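PDB 5A29: exopolygalacturonate lyase from Vibrio vulnificus, which probably cleaves pectate (polygalacturonate) by metal-assisted beta-elimination, acting as a family 2 polysaccharide lyase. Local coordinates for residues E154-Y159 / F233-S238; V336-L341 / Y542-G547; T413-L418 / S466-F471. One frame throughout, in Å; residues are numbered along the deposited sequence.

Interaction 1. Residues E154-Y159 / F233-S238. With MN (manganese (II) ion), chain C; SRT (S,R meso-tartaric acid), chain R; SRT (S,R meso-tartaric acid), chain Q; SRT (S,R meso-tartaric acid), chain D.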
# COMPACT_ATOMS: atom_id res chain seq x y z
N GLU A 154 -0.82 12.96 6.97
CA GLU A 154 -0.59 12.50 5.61
C GLU A 154 -0.62 10.94 5.56
O GLU A 154 0.16 10.30 6.28
CB GLU A 154 0.77 12.96 5.12
CG GLU A 154 1.21 12.37 3.76
CD GLU A 154 2.49 12.97 3.24
OE1 GLU A 154 2.50 14.19 2.91
OE2 GLU A 154 3.57 12.24 3.05
N LEU A 155 -1.44 10.38 4.69
CA LEU A 155 -1.43 8.95 4.34
C LEU A 155 -1.20 8.79 2.84
O LEU A 155 -1.43 9.73 2.03
CB LEU A 155 -2.75 8.28 4.72
CG LEU A 155 -3.22 8.32 6.19
CD1 LEU A 155 -4.42 7.41 6.30
CD2 LEU A 155 -2.09 7.84 7.07
N LYS A 156 -0.74 7.61 2.47
CA LYS A 156 -0.47 7.31 1.07
C LYS A 156 -0.46 5.79 0.92
O LYS A 156 0.60 5.18 1.15
CB LYS A 156 0.89 7.91 0.64
CG LYS A 156 1.21 7.80 -0.86
CD LYS A 156 2.69 8.16 -1.10
CE LYS A 156 3.12 7.96 -2.56
NZ LYS A 156 4.52 8.46 -2.84
N ASN A 157 -1.59 5.21 0.54
CA ASN A 157 -1.77 3.74 0.47
C ASN A 157 -1.34 3.09 1.81
O ASN A 157 -0.60 2.09 1.82
CB ASN A 157 -0.99 3.10 -0.69
CG ASN A 157 -1.59 3.42 -2.04
OD1 ASN A 157 -2.71 3.97 -2.12
ND2 ASN A 157 -0.84 3.13 -3.11
N HIS A 158 -1.80 3.68 2.93
CA HIS A 158 -1.48 3.12 4.27
C HIS A 158 -2.40 1.98 4.66
O HIS A 158 -1.94 1.00 5.27
CB HIS A 158 -1.58 4.16 5.34
CG HIS A 158 -0.32 4.95 5.53
ND1 HIS A 158 0.11 5.92 4.63
CD2 HIS A 158 0.58 4.98 6.57
CE1 HIS A 158 1.23 6.48 5.08
NE2 HIS A 158 1.52 5.95 6.26
N TYR A 159 -3.68 2.07 4.25
CA TYR A 159 -4.68 1.01 4.53
C TYR A 159 -4.65 0.47 5.97
O TYR A 159 -4.28 -0.72 6.20
CB TYR A 159 -4.54 -0.13 3.56
CG TYR A 159 -4.45 0.23 2.08
CD1 TYR A 159 -5.31 1.18 1.51
CD2 TYR A 159 -3.53 -0.43 1.24
CE1 TYR A 159 -5.21 1.48 0.14
CE2 TYR A 159 -3.47 -0.16 -0.13
CZ TYR A 159 -4.32 0.81 -0.66
OH TYR A 159 -4.31 1.10 -2.02
N PHE A 233 -5.06 11.53 -7.77
CA PHE A 233 -4.18 10.35 -7.95
C PHE A 233 -4.81 9.17 -7.16
O PHE A 233 -5.24 9.36 -6.05
CB PHE A 233 -2.84 10.65 -7.19
CG PHE A 233 -2.29 12.03 -7.48
CD1 PHE A 233 -1.92 12.36 -8.79
CD2 PHE A 233 -2.30 13.00 -6.52
CE1 PHE A 233 -1.49 13.67 -9.10
CE2 PHE A 233 -1.85 14.31 -6.80
CZ PHE A 233 -1.42 14.62 -8.09
N ILE A 234 -4.71 7.96 -7.72
CA ILE A 234 -5.26 6.76 -7.08
C ILE A 234 -4.49 6.43 -5.79
O ILE A 234 -5.06 5.79 -4.91
CB ILE A 234 -5.33 5.60 -8.10
CG1 ILE A 234 -6.12 4.37 -7.53
CG2 ILE A 234 -3.89 5.05 -8.47
CD1 ILE A 234 -7.58 4.57 -7.17
N ASN A 235 -3.26 6.95 -5.63
CA ASN A 235 -2.55 6.71 -4.35
C ASN A 235 -2.94 7.72 -3.28
O ASN A 235 -2.35 7.72 -2.22
CB ASN A 235 -1.01 6.60 -4.53
CG ASN A 235 -0.35 7.96 -4.82
OD1 ASN A 235 -1.04 9.00 -4.98
ND2 ASN A 235 0.99 7.97 -4.82
N ALA A 236 -4.02 8.50 -3.53
CA ALA A 236 -4.74 9.27 -2.49
C ALA A 236 -6.16 8.70 -2.43
O ALA A 236 -6.74 8.59 -1.37
CB ALA A 236 -4.85 10.76 -2.92
N GLY A 237 -6.75 8.41 -3.60
CA GLY A 237 -8.16 8.07 -3.67
C GLY A 237 -8.37 6.69 -2.98
O GLY A 237 -9.39 6.47 -2.34
N SER A 238 -7.39 5.78 -3.11
CA SER A 238 -7.60 4.38 -2.72
C SER A 238 -7.83 4.33 -1.18
O SER A 238 -8.73 3.62 -0.72
CB SER A 238 -6.34 3.49 -3.16
OG SER A 238 -6.66 2.11 -2.84
MN MN C . 3.91 15.41 2.22
O1 SRT R . 6.26 6.62 -3.36
O11 SRT R . 4.98 5.25 -2.29
C1 SRT R . 5.91 5.47 -3.09
C2 SRT R . 6.62 4.35 -3.82
O2 SRT R . 7.77 3.82 -3.19
C3 SRT R . 5.61 3.29 -4.26
O3 SRT R . 4.86 4.01 -5.26
C4 SRT R . 6.32 2.04 -4.72
O4 SRT R . 6.41 1.15 -3.85
O41 SRT R . 6.88 1.95 -5.87
O1 SRT Q . 0.37 19.53 -7.23
O11 SRT Q . 2.53 19.94 -7.66
C1 SRT Q . 1.60 19.24 -7.22
C2 SRT Q . 2.15 17.95 -6.65
O2 SRT Q . 2.96 18.19 -5.50
C3 SRT Q . 1.33 16.70 -6.62
O3 SRT Q . 1.98 16.26 -7.80
C4 SRT Q . 1.77 15.76 -5.47
O4 SRT Q . 2.60 14.86 -5.78
O41 SRT Q . 1.31 15.95 -4.30
O1 SRT D . -6.90 3.34 -10.53
O11 SRT D . -7.92 3.09 -12.43
C1 SRT D . -7.73 2.75 -11.26
C2 SRT D . -8.56 1.70 -10.55
O2 SRT D . -9.80 2.32 -10.52
C3 SRT D . -8.78 0.27 -11.09
O3 SRT D . -8.29 0.07 -12.39
C4 SRT D . -8.24 -0.88 -10.26
O4 SRT D . -9.03 -1.86 -10.24
O41 SRT D . -7.12 -0.81 -9.63
O HOH W 1 5.39 13.74 1.86
O HOH W 2 -3.63 7.65 0.86
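Tyr159 OH donates a hydrogen bond to Ser238 OG at 2.7 Å, and OG lies at the edge of the ring, near its plane. Ser238 suits the spot because its short side chain can also bond Asn339 OD1. Next to it, the side chains of Asn157 and Asn235 cross at about a right angle, their amide planes 78° apart, and the Asn157 amide lies against CA and CB of Asn235, with Asn157 OD1 3.5 Å from Asn235 CA. The long chain of Lys156 passes Asn235, with CE 3.1 Å from ND2, and is extended throughout, which carries NZ to a tartrate carboxylate (NZ to O1 of SRT chain R, 2.6 Å). The Asn235 amide is itself held by Arg195, through OD1. Glu154 binds manganese through OE1 at 2.0 Å, with His133 and His196 among the other ligands, while OE2 takes a bond from a metal-bound water.

In the second shell, Lys156 N donates to His158 ND1 (2.9 Å, 164°), in the ring plane, and Leu155 CD2 covers one face of that imidazole. Asn157 adopts a left-handed backbone conformation, which asparagine tolerates well, and Asp239 receives the N-H groups of His158 and Tyr159. The loop 154-159 thus lies across the first turn of helix 234-250, with Leu155 against helix 170-184 and Tyr159 reaching Ile342 of helix 331-349.

Interaction 2. Residues V336-L341 / Y542-G547. With SRT (S,R meso-tartaric acid), chain D.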
# COMPACT_ATOMS: atom_id res chain seq x y z
N VAL A 336 -2.52 -1.70 -10.42
CA VAL A 336 -2.71 -3.16 -10.60
C VAL A 336 -2.28 -3.99 -9.38
O VAL A 336 -2.47 -5.21 -9.38
CB VAL A 336 -2.06 -3.75 -11.89
CG1 VAL A 336 -2.60 -2.96 -13.13
CG2 VAL A 336 -0.52 -3.81 -11.82
N PHE A 337 -1.65 -3.34 -8.42
CA PHE A 337 -1.26 -4.05 -7.21
C PHE A 337 -2.04 -3.44 -6.03
O PHE A 337 -2.99 -4.06 -5.55
CB PHE A 337 0.28 -3.97 -6.99
CG PHE A 337 0.72 -4.60 -5.70
CD1 PHE A 337 0.45 -5.98 -5.45
CD2 PHE A 337 1.44 -3.86 -4.76
CE1 PHE A 337 0.89 -6.58 -4.23
CE2 PHE A 337 1.85 -4.43 -3.53
CZ PHE A 337 1.59 -5.81 -3.29
N ASN A 338 -1.69 -2.21 -5.57
CA ASN A 338 -2.28 -1.72 -4.34
C ASN A 338 -3.79 -1.55 -4.46
O ASN A 338 -4.55 -2.14 -3.68
CB ASN A 338 -1.66 -0.36 -3.86
CG ASN A 338 -0.15 -0.46 -3.69
OD1 ASN A 338 0.56 -0.17 -4.62
ND2 ASN A 338 0.30 -1.04 -2.58
N ASN A 339 -4.22 -0.78 -5.45
CA ASN A 339 -5.69 -0.51 -5.46
C ASN A 339 -6.47 -1.76 -5.92
O ASN A 339 -7.63 -1.96 -5.49
CB ASN A 339 -6.04 0.68 -6.31
CG ASN A 339 -7.54 1.03 -6.20
OD1 ASN A 339 -8.03 1.39 -5.11
ND2 ASN A 339 -8.25 0.84 -7.31
N ALA A 340 -5.85 -2.58 -6.76
CA ALA A 340 -6.50 -3.82 -7.15
C ALA A 340 -6.78 -4.70 -5.91
O ALA A 340 -7.85 -5.28 -5.82
CB ALA A 340 -5.64 -4.59 -8.17
N LEU A 341 -5.83 -4.83 -4.99
CA LEU A 341 -6.06 -5.61 -3.78
C LEU A 341 -7.17 -5.03 -2.94
O LEU A 341 -7.99 -5.80 -2.40
CB LEU A 341 -4.77 -5.75 -2.92
CG LEU A 341 -3.74 -6.65 -3.60
CD1 LEU A 341 -2.52 -6.58 -2.61
CD2 LEU A 341 -4.13 -8.15 -3.81
N TYR A 542 -3.83 -9.58 3.92
CA TYR A 542 -2.77 -8.66 3.51
C TYR A 542 -3.39 -7.76 2.42
O TYR A 542 -3.83 -8.28 1.44
CB TYR A 542 -1.66 -9.49 2.86
CG TYR A 542 -0.60 -8.64 2.24
CD1 TYR A 542 0.20 -7.80 3.03
CD2 TYR A 542 -0.47 -8.59 0.87
CE1 TYR A 542 1.14 -6.95 2.44
CE2 TYR A 542 0.46 -7.74 0.27
CZ TYR A 542 1.28 -6.98 1.07
OH TYR A 542 2.16 -6.12 0.43
N LEU A 543 -3.28 -6.44 2.60
CA LEU A 543 -3.87 -5.46 1.70
C LEU A 543 -2.85 -4.54 1.03
O LEU A 543 -3.27 -3.67 0.25
CB LEU A 543 -4.92 -4.62 2.45
CG LEU A 543 -6.09 -5.49 2.98
CD1 LEU A 543 -6.95 -4.53 3.79
CD2 LEU A 543 -6.87 -6.15 1.85
N SER A 544 -1.55 -4.73 1.37
CA SER A 544 -0.41 -4.00 0.76
C SER A 544 -0.21 -2.63 1.34
O SER A 544 0.46 -1.81 0.74
CB SER A 544 -0.50 -3.91 -0.80
OG SER A 544 -1.41 -2.91 -1.22
N GLY A 545 -0.77 -2.36 2.51
CA GLY A 545 -0.51 -1.06 3.12
C GLY A 545 0.91 -0.91 3.66
O GLY A 545 1.46 -1.85 4.16
N SER A 546 1.49 0.29 3.61
CA SER A 546 2.80 0.45 4.23
C SER A 546 2.92 1.92 4.63
O SER A 546 2.11 2.78 4.17
CB SER A 546 3.92 0.11 3.24
OG SER A 546 3.81 1.04 2.11
N GLY A 547 3.96 2.24 5.38
CA GLY A 547 4.12 3.61 5.91
C GLY A 547 5.55 4.10 5.71
O GLY A 547 6.39 3.38 5.17
O1 SRT D . -6.90 3.34 -10.53
O11 SRT D . -7.92 3.09 -12.43
C1 SRT D . -7.73 2.75 -11.26
C2 SRT D . -8.56 1.70 -10.55
O2 SRT D . -9.80 2.32 -10.52
C3 SRT D . -8.78 0.27 -11.09
O3 SRT D . -8.29 0.07 -12.39
C4 SRT D . -8.24 -0.88 -10.26
O4 SRT D . -9.03 -1.86 -10.24
O41 SRT D . -7.12 -0.81 -9.63
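Phe337 and Ser544 meet where the phenyl ring reaches across the gap, CE2 standing 3.6 Å from Ser544 CB. With CG swung opposite the backbone N (chi1 176°), the ring extends from the helix far enough for CZ to come 3.8 Å from Tyr542 OH as well. Each of these two rings meets the other at an edge, and the side chains cross at about a right angle. The backbone N of Ser544 lies 3.5 Å above the Tyr542 ring, over its centre. Ser544 has a positive phi of 81°, a left-handed backbone conformation, with CB pointing toward the helix; a small residue fits here, wedged between Phe337 and Leu341. The leucine, one helical turn on, has CG beside its own N and sends CD1 to 3.8 Å from Ser544 CB. Asn338 CB comes within 3.7 Å of Ser544 OG.

The turn 336-339 is wider than an alpha turn. Asn339 points away from the loop, and its ND2 donates to O41 of a tartrate (SRT chain D) at 3.1 Å, a bond of 157°; the same ND2 also bonds Glu343. Helix 331-349 meets the loop 542-547 through Phe337 and Leu341, while Val336 packs on helix 353-370 and Leu341 on Pro419 of helix 417-426.

Interaction 3. Residues T413-L418 / S466-F471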
# COMPACT_ATOMS: atom_id res chain seq x y z
N THR A 413 9.65 -9.65 -6.77
CA THR A 413 8.83 -10.65 -6.09
C THR A 413 7.42 -10.66 -6.70
O THR A 413 7.09 -9.83 -7.58
CB THR A 413 8.73 -10.30 -4.60
OG1 THR A 413 7.95 -9.11 -4.45
CG2 THR A 413 10.13 -10.02 -4.00
N GLU A 414 6.61 -11.63 -6.29
CA GLU A 414 5.30 -11.90 -6.96
C GLU A 414 4.19 -10.93 -6.55
O GLU A 414 2.99 -11.31 -6.38
CB GLU A 414 4.89 -13.38 -6.55
CG GLU A 414 5.94 -14.36 -7.08
CD GLU A 414 6.91 -14.80 -5.95
OE1 GLU A 414 7.34 -13.94 -5.13
OE2 GLU A 414 7.22 -15.98 -5.88
N GLU A 415 4.50 -9.65 -6.32
CA GLU A 415 3.46 -8.72 -5.96
C GLU A 415 2.32 -8.74 -6.98
O GLU A 415 1.14 -8.72 -6.61
CB GLU A 415 4.02 -7.25 -5.92
CG GLU A 415 4.97 -7.11 -4.75
CD GLU A 415 5.66 -5.76 -4.69
OE1 GLU A 415 5.86 -5.13 -5.75
OE2 GLU A 415 5.92 -5.32 -3.57
N TYR A 416 2.64 -8.65 -8.25
CA TYR A 416 1.58 -8.39 -9.27
C TYR A 416 0.73 -9.67 -9.50
O TYR A 416 -0.41 -9.62 -9.97
CB TYR A 416 2.17 -8.05 -10.65
CG TYR A 416 2.64 -6.60 -10.70
CD1 TYR A 416 2.83 -5.85 -9.52
CD2 TYR A 416 2.93 -6.00 -11.92
CE1 TYR A 416 3.31 -4.54 -9.58
CE2 TYR A 416 3.41 -4.69 -11.98
CZ TYR A 416 3.60 -3.97 -10.83
OH TYR A 416 4.11 -2.68 -10.94
N LEU A 417 1.34 -10.80 -9.20
CA LEU A 417 0.63 -12.09 -9.21
C LEU A 417 -0.55 -12.18 -8.26
O LEU A 417 -1.62 -12.80 -8.58
CB LEU A 417 1.64 -13.24 -8.96
CG LEU A 417 1.00 -14.65 -8.85
CD1 LEU A 417 0.46 -15.13 -10.19
CD2 LEU A 417 2.10 -15.64 -8.41
N LEU A 418 -0.38 -11.64 -7.04
CA LEU A 418 -1.42 -11.84 -6.03
C LEU A 418 -2.84 -11.35 -6.42
O LEU A 418 -3.82 -12.06 -6.15
CB LEU A 418 -0.96 -11.23 -4.69
CG LEU A 418 -1.90 -11.53 -3.47
CD1 LEU A 418 -1.88 -13.05 -3.20
CD2 LEU A 418 -1.29 -10.81 -2.29
N SER A 466 9.71 -14.86 -1.32
CA SER A 466 9.35 -13.64 -0.63
C SER A 466 8.04 -13.87 0.14
O SER A 466 7.42 -14.92 -0.05
CB SER A 466 9.13 -12.54 -1.67
OG SER A 466 8.01 -12.94 -2.43
N PRO A 467 7.60 -12.91 0.96
CA PRO A 467 6.24 -13.05 1.55
C PRO A 467 5.16 -13.26 0.47
O PRO A 467 4.15 -14.04 0.67
CB PRO A 467 6.06 -11.71 2.30
CG PRO A 467 7.49 -11.29 2.65
CD PRO A 467 8.28 -11.67 1.40
N MET A 468 5.33 -12.59 -0.68
CA MET A 468 4.38 -12.71 -1.80
C MET A 468 4.35 -14.14 -2.33
O MET A 468 3.27 -14.58 -2.81
CB MET A 468 4.71 -11.78 -2.96
CG MET A 468 4.60 -10.31 -2.59
SD MET A 468 2.89 -9.90 -2.02
CE MET A 468 3.37 -9.54 -0.36
N THR A 469 5.46 -14.89 -2.25
CA THR A 469 5.41 -16.32 -2.66
C THR A 469 4.39 -17.07 -1.84
O THR A 469 3.59 -17.90 -2.38
CB THR A 469 6.81 -17.02 -2.46
OG1 THR A 469 7.83 -16.18 -3.05
CG2 THR A 469 6.80 -18.37 -3.14
N LEU A 470 4.44 -16.82 -0.53
CA LEU A 470 3.57 -17.56 0.42
C LEU A 470 2.10 -17.11 0.21
O LEU A 470 1.21 -17.96 0.18
CB LEU A 470 3.93 -17.29 1.89
CG LEU A 470 5.39 -17.62 2.33
CD1 LEU A 470 5.44 -17.66 3.87
CD2 LEU A 470 5.74 -18.96 1.75
N PHE A 471 1.83 -15.80 0.11
CA PHE A 471 0.41 -15.41 -0.03
C PHE A 471 -0.13 -15.98 -1.34
O PHE A 471 -1.33 -16.29 -1.45
CB PHE A 471 0.23 -13.88 -0.08
CG PHE A 471 0.47 -13.19 1.25
CD1 PHE A 471 -0.21 -13.57 2.41
CD2 PHE A 471 1.41 -12.15 1.35
CE1 PHE A 471 0.03 -12.90 3.64
CE2 PHE A 471 1.63 -11.48 2.57
CZ PHE A 471 0.91 -11.85 3.73
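Met468 lays its CB and CG over the backbone of the turn 414-415, with CB 3.7 Å from Glu414 C and CG 3.8 Å from Glu415 N. Its flexible chain then bends (chi2 -59°) and leads away to put CE at the edge of Phe471, one turn along the helix, in the ring plane; an unbranched, pliable residue can follow such a path. Glu414 N is buried under this contact without a partner.

The polar half belongs to Glu414, whose carboxylate spans the start of helix 467-480. Ser466 OG donates to OE1 at 3.0 Å, nearly along the C-O axis, whereas Thr469 OG1 donates to OE2 at 2.9 Å on its syn side, 25° out of the carboxylate plane. OE2 also receives Trp445 NE1, a third donor that would help stabilise the buried charge. The two hydroxyls are already set in place by a capping box: Ser466 N bonds Thr469 OG1 (2.9 Å, 153°) and Thr469 N bonds Ser466 OG. Ser466 is the N-cap, and the negative carboxylate near this helix start probably interacts favourably with the helix dipole.

Thr413 packs beside the cap, its CG2 methyl 3.6 Å from Ser466 CB. At the other end of the contact, the branched end of Leu418 meets the base of Phe471, CD1 to CB at 3.9 Å. The turn leading into helix 417-426 thus packs on the first turn of helix 467-480. The Phe471 ring stacks on Tyr542 and touches helix 521-532; on the far side of the helix, Leu470 packs on helix 484-500.

Overall arrangement
All three contacts are largely buried, but at different depths: interaction 2 lies about 4 Å from the centre of the chain, interaction 1 about 8 Å and interaction 3 about 14 Å. Interaction 2 lies between the other two, its centre 10 Å from that of interaction 1 and 12 Å from that of interaction 3. Its helix 331-349 meets both: Asn157, Tyr159 and Ile234 of interaction 1, and Glu415 and Tyr416 of interaction 3. Probable hydrogen bonds, Ser238 to Asn339 and Asn157 O to Ser546 N, join interactions 1 and 2. Chemistry changes from metal and anion binding in interaction 1, through mainly apolar wedging in interaction 2, to a carboxylate-bridged helix start in interaction 3.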